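Side-chain contacts in probable zinc protease (PDB 4NNZ), which probably acts as a subunit of a heterodimeric zinc-dependent metallopeptidase of the M16 (insulinase) family: residues Q403-A406 and R407-T411; R147-A150 and A151-A155; G257-E260 and N261-E264. All coordinates share one frame; numbering follows the deposited sequence.

All three contacts are local, at helix ends. Contacts 1 and 2 close the C-terminal turns of helices 399-409 and 140-152; contact 3 opens helix 262-276. The first two are partly buried and rest on main-chain bonds with alanine and aromatic packing, whereas contact 3 is a surface contact built from hydroxyl, carboxylate and amide groups. Contacts 1 and 3 touch: Tyr-409 OH lies 2.9 Å from Glu-264 OE1, a weak, probable hydrogen bond that links the end of one helix to the start of the other. Contact 2 touches neither, its nearest atoms about 11 Å from contact 1 and about 9 Å from contact 3, and it alone adjoins a second copy of this protein.

Contact 1. Residues Q403-A406 and R407-T411; sequences QKAA and RTYFT
The C-terminal turn of helix 399-409 ends where Phe-410 abandons helical backbone angles and becomes the centre of an inverse gamma turn. Across this turn Ala-406 CB touches the Phe-410 ring, 3.9 Å from CD2. With chi1 at -62° the phenyl group of Phe-410 is set opposite its own carbonyl carbon and beside its backbone N, which brings the ring back along the helix to Ala-406. Beyond the turn it enters an aromatic group with Phe-251 and Phe-311, while Ala-406 packs on Leu-339 of helix 325-341.

Thr-408 grips the preceding turn twice. Its OG1 lies 2.8 Å from Lys-404 O and its N lies 3.2 Å from that same oxygen, the two donors arriving from opposite faces of the carbonyl plane. The methyl CG2 of Thr-408 stands over the centre of the Tyr-409 ring, 3.7 Å above its plane. One residue back round the helix, Gln-403 and Arg-407 run alongside each other in the same direction, with Gln-403 CG 4.0 Å from Arg-407 CD. Their aliphatic parts make the contact, the amide and guanidinium planes being turned 76° apart; the amide end of Gln-403 donates from NE2 to Lys-340 O.

The last i to i+4 bond of the helix, Phe-410 N to Ala-406 O at 3.2 Å, has its donor 38° out of the carbonyl plane. The pairing thus persists to Phe-410 N, while the tilted donor is consistent with the chain starting to turn away. Lys-404 O, accepting from both OG1 and N of Thr-408, probably holds the hydroxyl in one rotation.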
loop_
_atom_site.group_PDB
_atom_site.type_symbol
_atom_site.label_atom_id
_atom_site.label_comp_id
_atom_site.label_asym_id
_atom_site.label_seq_id
_atom_site.Cartn_x
_atom_site.Cartn_y
_atom_site.Cartn_z
ATOM N N GLN A 403 -28.528 8.931 -13.272
ATOM C CA GLN A 403 -27.781 9.534 -14.354
ATOM C C GLN A 403 -26.659 10.350 -13.774
ATOM O O GLN A 403 -25.573 10.325 -14.254
ATOM C CB GLN A 403 -28.697 10.350 -15.276
ATOM C CG GLN A 403 -28.109 11.628 -15.860
ATOM C CD GLN A 403 -29.005 12.325 -16.829
ATOM O OE1 GLN A 403 -29.853 13.116 -16.457
ATOM N NE2 GLN A 403 -28.804 12.048 -18.090
ATOM N N LYS A 404 -26.941 11.067 -12.717
ATOM C CA LYS A 404 -25.928 11.864 -12.084
ATOM C C LYS A 404 -24.774 11.073 -11.545
ATOM O O LYS A 404 -23.666 11.471 -11.698
ATOM C CB LYS A 404 -26.563 12.650 -10.966
ATOM C CG LYS A 404 -25.801 13.867 -10.525
ATOM C CD LYS A 404 -26.273 14.323 -9.160
ATOM C CE LYS A 404 -25.255 13.992 -8.094
ATOM N NZ LYS A 404 -25.082 12.531 -7.913
ATOM N N ALA A 405 -25.027 9.959 -10.899
ATOM C CA ALA A 405 -23.946 9.138 -10.398
ATOM C C ALA A 405 -23.088 8.590 -11.506
ATOM O O ALA A 405 -21.896 8.525 -11.368
ATOM C CB ALA A 405 -24.471 8.017 -9.533
ATOM N N ALA A 406 -23.709 8.183 -12.598
ATOM C CA ALA A 406 -22.988 7.653 -13.738
ATOM C C ALA A 406 -22.083 8.654 -14.379
ATOM O O ALA A 406 -21.037 8.318 -14.833
ATOM C CB ALA A 406 -23.940 7.106 -14.761
ATOM N N ARG A 407 -22.534 9.882 -14.466
ATOM C CA ARG A 407 -21.717 10.918 -15.022
ATOM C C ARG A 407 -20.528 11.200 -14.175
ATOM O O ARG A 407 -19.487 11.541 -14.664
ATOM C CB ARG A 407 -22.494 12.194 -15.162
ATOM C CG ARG A 407 -23.468 12.227 -16.301
ATOM C CD ARG A 407 -24.446 13.341 -16.056
ATOM N NE ARG A 407 -23.794 14.607 -16.287
ATOM C CZ ARG A 407 -23.369 14.985 -17.479
ATOM N NH1 ARG A 407 -23.560 14.182 -18.521
ATOM N NH2 ARG A 407 -22.761 16.156 -17.635
ATOM N N THR A 408 -20.753 11.191 -12.883
ATOM C CA THR A 408 -19.728 11.451 -11.932
ATOM C C THR A 408 -18.667 10.393 -11.876
ATOM O O THR A 408 -17.516 10.695 -11.864
ATOM C CB THR A 408 -20.362 11.658 -10.562
ATOM O OG1 THR A 408 -21.357 12.660 -10.677
ATOM C CG2 THR A 408 -19.381 12.112 -9.564
ATOM N N TYR A 409 -19.064 9.142 -11.819
ATOM C CA TYR A 409 -18.123 8.096 -11.505
ATOM C C TYR A 409 -17.534 7.267 -12.616
ATOM O O TYR A 409 -16.460 6.765 -12.472
ATOM C CB TYR A 409 -18.665 7.238 -10.397
ATOM C CG TYR A 409 -18.844 8.015 -9.146
ATOM C CD1 TYR A 409 -17.769 8.413 -8.410
ATOM C CD2 TYR A 409 -20.085 8.375 -8.714
ATOM C CE1 TYR A 409 -17.925 9.142 -7.267
ATOM C CE2 TYR A 409 -20.251 9.098 -7.577
ATOM C CZ TYR A 409 -19.170 9.476 -6.860
ATOM O OH TYR A 409 -19.337 10.203 -5.736
ATOM N N PHE A 410 -18.231 7.137 -13.711
ATOM C CA PHE A 410 -17.711 6.338 -14.771
ATOM C C PHE A 410 -16.825 7.148 -15.671
ATOM O O PHE A 410 -17.051 7.252 -16.825
ATOM C CB PHE A 410 -18.845 5.679 -15.526
ATOM C CG PHE A 410 -19.655 4.757 -14.682
ATOM C CD1 PHE A 410 -19.060 4.055 -13.678
ATOM C CD2 PHE A 410 -20.993 4.609 -14.881
ATOM C CE1 PHE A 410 -19.772 3.222 -12.880
ATOM C CE2 PHE A 410 -21.719 3.769 -14.086
ATOM C CZ PHE A 410 -21.105 3.074 -13.081
ATOM N N THR A 411 -15.768 7.675 -15.112
ATOM C CA THR A 411 -14.825 8.467 -15.822
ATOM C C THR A 411 -13.537 7.707 -15.927
ATOM O O THR A 411 -13.239 6.921 -15.080
ATOM C CB THR A 411 -14.564 9.754 -15.069
ATOM O OG1 THR A 411 -13.816 9.476 -13.905
ATOM C CG2 THR A 411 -15.820 10.364 -14.656
#

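Contact 2. Residues R147-A150 and A151-A155; sequences RFKA and AAYPA
Lys-149 and Tyr-153 meet near the end of helix 140-152, one turn apart. From CB the lysine chain runs with CG anti to the backbone N (chi1 -158°), and that methylene is the atom that reaches the tyrosine: Lys-149 CG lies 4.0 Å from Tyr-153 CD2, at the edge of the ring and in its plane. Past CG the chain stays extended through CD and CE, bends at chi4, and ends at NZ, which donates to Tyr-158 O and has a long, weak ion pair with Asp-86.

The tyrosine ring also approaches the main chain of the lysine, with Tyr-153 CD2 3.7 Å from Lys-149 O. This is the helix C-terminus, where the pattern of backbone bonds decays. Ala-151 N to Arg-147 O is 3.2 Å long and almost straight, at 175° about the hydrogen. Tyr-153 N to Lys-149 O has the same length, but its angle of 125° makes it weak, and Tyr-153 is the first residue to leave helical backbone angles.

Within the helix Ala-152 CB is 3.3 Å from Phe-148 O, and both side chains rest on Thr-416 and Leu-310 of strands 415-422 and 309-317. Ala-151 touches Thr-416 as well, and Leu-236 of strand 233-240. Ala-150 packs against Pro-154 of a second copy of this protein, and Arg-147 NH1 donates to Pro-231 O of that copy.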
loop_
_atom_site.group_PDB
_atom_site.type_symbol
_atom_site.label_atom_id
_atom_site.label_comp_id
_atom_site.label_asym_id
_atom_site.label_seq_id
_atom_site.Cartn_x
_atom_site.Cartn_y
_atom_site.Cartn_z
ATOM N N ARG A 147 -3.695 -8.595 -8.121
ATOM C CA ARG A 147 -3.046 -7.527 -8.813
ATOM C C ARG A 147 -3.952 -6.377 -9.150
ATOM O O ARG A 147 -3.556 -5.259 -9.079
ATOM C CB ARG A 147 -2.468 -8.028 -10.118
ATOM C CG ARG A 147 -1.634 -9.275 -10.075
ATOM C CD ARG A 147 -0.381 -9.056 -9.307
ATOM N NE ARG A 147 0.299 -10.281 -9.000
ATOM C CZ ARG A 147 1.214 -10.817 -9.768
ATOM N NH1 ARG A 147 1.543 -10.258 -10.894
ATOM N NH2 ARG A 147 1.793 -11.910 -9.403
ATOM N N PHE A 148 -5.159 -6.663 -9.580
ATOM C CA PHE A 148 -6.082 -5.648 -10.015
ATOM C C PHE A 148 -6.427 -4.778 -8.861
ATOM O O PHE A 148 -6.454 -3.593 -8.970
ATOM C CB PHE A 148 -7.320 -6.306 -10.625
ATOM C CG PHE A 148 -8.516 -5.436 -10.688
ATOM C CD1 PHE A 148 -8.626 -4.473 -11.645
ATOM C CD2 PHE A 148 -9.537 -5.601 -9.806
ATOM C CE1 PHE A 148 -9.725 -3.680 -11.709
ATOM C CE2 PHE A 148 -10.641 -4.809 -9.855
ATOM C CZ PHE A 148 -10.738 -3.857 -10.815
ATOM N N LYS A 149 -6.675 -5.418 -7.748
ATOM C CA LYS A 149 -6.981 -4.757 -6.518
ATOM C C LYS A 149 -5.864 -3.889 -5.988
ATOM O O LYS A 149 -6.127 -2.822 -5.535
ATOM C CB LYS A 149 -7.422 -5.762 -5.469
ATOM C CG LYS A 149 -8.244 -5.153 -4.365
ATOM C CD LYS A 149 -9.146 -6.140 -3.679
ATOM C CE LYS A 149 -9.482 -5.724 -2.268
ATOM N NZ LYS A 149 -8.639 -6.417 -1.286
ATOM N N ALA A 150 -4.627 -4.324 -6.075
ATOM C CA ALA A 150 -3.531 -3.482 -5.706
ATOM C C ALA A 150 -3.393 -2.204 -6.548
ATOM O O ALA A 150 -3.171 -1.158 -6.027
ATOM C CB ALA A 150 -2.261 -4.282 -5.728
ATOM N N ALA A 151 -3.510 -2.313 -7.850
ATOM C CA ALA A 151 -3.538 -1.171 -8.725
ATOM C C ALA A 151 -4.742 -0.263 -8.534
ATOM O O ALA A 151 -4.633 0.913 -8.658
ATOM C CB ALA A 151 -3.414 -1.594 -10.155
ATOM N N ALA A 152 -5.892 -0.830 -8.255
ATOM C CA ALA A 152 -7.092 -0.076 -7.994
ATOM C C ALA A 152 -7.144 0.744 -6.709
ATOM O O ALA A 152 -7.894 1.667 -6.617
ATOM C CB ALA A 152 -8.303 -0.954 -8.130
ATOM N N TYR A 153 -6.337 0.415 -5.734
ATOM C CA TYR A 153 -6.409 1.104 -4.470
ATOM C C TYR A 153 -5.053 1.636 -4.052
ATOM O O TYR A 153 -4.465 1.195 -3.110
ATOM C CB TYR A 153 -6.949 0.181 -3.394
ATOM C CG TYR A 153 -8.427 -0.059 -3.373
ATOM C CD1 TYR A 153 -9.315 0.944 -3.127
ATOM C CD2 TYR A 153 -8.913 -1.307 -3.539
ATOM C CE1 TYR A 153 -10.662 0.698 -3.080
ATOM C CE2 TYR A 153 -10.241 -1.562 -3.487
ATOM C CZ TYR A 153 -11.110 -0.558 -3.264
ATOM O OH TYR A 153 -12.410 -0.865 -3.217
ATOM N N PRO A 154 -4.568 2.663 -4.730
ATOM C CA PRO A 154 -3.227 3.147 -4.473
ATOM C C PRO A 154 -2.984 3.625 -3.064
ATOM O O PRO A 154 -1.933 3.367 -2.555
ATOM C CB PRO A 154 -3.127 4.347 -5.387
ATOM C CG PRO A 154 -4.042 4.076 -6.466
ATOM C CD PRO A 154 -5.161 3.341 -5.885
ATOM N N ALA A 155 -3.906 4.346 -2.472
ATOM C CA ALA A 155 -3.655 4.919 -1.184
ATOM C C ALA A 155 -4.247 4.214 0.005
ATOM O O ALA A 155 -3.771 4.382 1.099
ATOM C CB ALA A 155 -4.086 6.359 -1.183
#

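Contact 3. Residues G257-E260 and N261-E264; sequences GSSE and NPRE
Ser-259 OG has two acceptors within hydrogen-bonding reach, Asn-261 O at 2.8 Å and Glu-264 OE2 at 3.1 Å from that hydroxyl. With OG anti to the backbone N (chi1 176°), the serine hydroxyl is directed to the opening of the helix. The carboxylate of Glu-264 comes back to meet it on a chain extended beyond CG, its other oxygen, OE1, facing Tyr-409 of helix 399-409.

Here the loop after strand 246-253 gives way to helix 262-276, and Asn-261 occupies the N-cap position. Its side chain supplies the capping bond: OD1 accepts from Arg-263 N at 3.1 Å, with an angle of 150° at the hydrogen. The donor stands 51° out of the plane of the amide carbonyl, so the amide is approached from above. Asn-261 O also accepts a weak bond from Glu-264 N, 3.3 Å away.

Around the cap, Pro-262 CD sits 2.9 Å from Glu-260 O. The chain of Glu-260, bent at chi2, carries OE2 to within 3.9 Å of Asn-261 CB. Its carboxylate remains apart from that of Glu-264, the two OE2 atoms of Glu-260 and Glu-264 being 6.8 Å from each other. Further along the first turn, Arg-263 NH1 forms a salt bridge with Asp-401 of helix 399-409.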
loop_
_atom_site.group_PDB
_atom_site.type_symbol
_atom_site.label_atom_id
_atom_site.label_comp_id
_atom_site.label_asym_id
_atom_site.label_seq_id
_atom_site.Cartn_x
_atom_site.Cartn_y
_atom_site.Cartn_z
ATOM N N GLY A 257 -19.725 3.909 4.145
ATOM C CA GLY A 257 -18.712 4.189 5.121
ATOM C C GLY A 257 -18.101 5.547 4.949
ATOM O O GLY A 257 -17.673 6.147 5.887
ATOM N N SER A 258 -18.027 5.999 3.715
ATOM C CA SER A 258 -17.308 7.188 3.358
ATOM C C SER A 258 -18.066 8.299 2.683
ATOM O O SER A 258 -17.455 9.225 2.216
ATOM C CB SER A 258 -16.172 6.797 2.456
ATOM O OG SER A 258 -16.644 6.430 1.206
ATOM N N SER A 259 -19.374 8.211 2.589
ATOM C CA SER A 259 -20.086 9.142 1.749
ATOM C C SER A 259 -20.952 10.130 2.471
ATOM O O SER A 259 -21.760 9.779 3.288
ATOM C CB SER A 259 -20.929 8.421 0.723
ATOM O OG SER A 259 -21.680 9.349 -0.011
ATOM N N GLU A 260 -20.792 11.407 2.141
ATOM C CA GLU A 260 -21.692 12.402 2.700
ATOM C C GLU A 260 -23.038 12.358 1.986
ATOM O O GLU A 260 -24.064 12.649 2.602
ATOM C CB GLU A 260 -21.112 13.813 2.668
ATOM C CG GLU A 260 -21.979 14.814 3.425
ATOM C CD GLU A 260 -22.932 15.592 2.525
ATOM O OE1 GLU A 260 -23.139 16.801 2.769
ATOM O OE2 GLU A 260 -23.478 14.993 1.573
ATOM N N ASN A 261 -23.054 11.986 0.702
ATOM C CA ASN A 261 -24.332 11.736 0.082
ATOM C C ASN A 261 -24.649 10.268 -0.110
ATOM O O ASN A 261 -24.245 9.674 -1.072
ATOM C CB ASN A 261 -24.405 12.450 -1.263
ATOM C CG ASN A 261 -25.821 12.711 -1.687
ATOM O OD1 ASN A 261 -26.745 12.182 -1.105
ATOM N ND2 ASN A 261 -25.998 13.528 -2.691
ATOM N N PRO A 262 -25.473 9.715 0.746
ATOM C CA PRO A 262 -25.896 8.339 0.627
ATOM C C PRO A 262 -26.684 8.082 -0.623
ATOM O O PRO A 262 -26.746 6.951 -1.028
ATOM C CB PRO A 262 -26.786 8.171 1.827
ATOM C CG PRO A 262 -26.162 9.024 2.834
ATOM C CD PRO A 262 -25.424 10.118 2.145
ATOM N N ARG A 263 -27.305 9.099 -1.195
ATOM C CA ARG A 263 -28.128 8.885 -2.359
ATOM C C ARG A 263 -27.320 8.384 -3.519
ATOM O O ARG A 263 -27.762 7.542 -4.240
ATOM C CB ARG A 263 -28.885 10.146 -2.746
ATOM C CG ARG A 263 -29.800 9.979 -3.937
ATOM C CD ARG A 263 -31.184 9.495 -3.554
ATOM N NE ARG A 263 -31.813 10.315 -2.532
ATOM C CZ ARG A 263 -32.636 11.318 -2.788
ATOM N NH1 ARG A 263 -32.928 11.623 -4.022
ATOM N NH2 ARG A 263 -33.163 12.020 -1.812
ATOM N N GLU A 264 -26.144 8.934 -3.711
ATOM C CA GLU A 264 -25.315 8.538 -4.820
ATOM C C GLU A 264 -24.881 7.086 -4.699
ATOM O O GLU A 264 -24.784 6.394 -5.679
ATOM C CB GLU A 264 -24.157 9.506 -5.017
ATOM C CG GLU A 264 -22.891 9.117 -4.300
ATOM C CD GLU A 264 -21.999 10.284 -4.002
ATOM O OE1 GLU A 264 -21.883 11.177 -4.843
ATOM O OE2 GLU A 264 -21.408 10.308 -2.921
#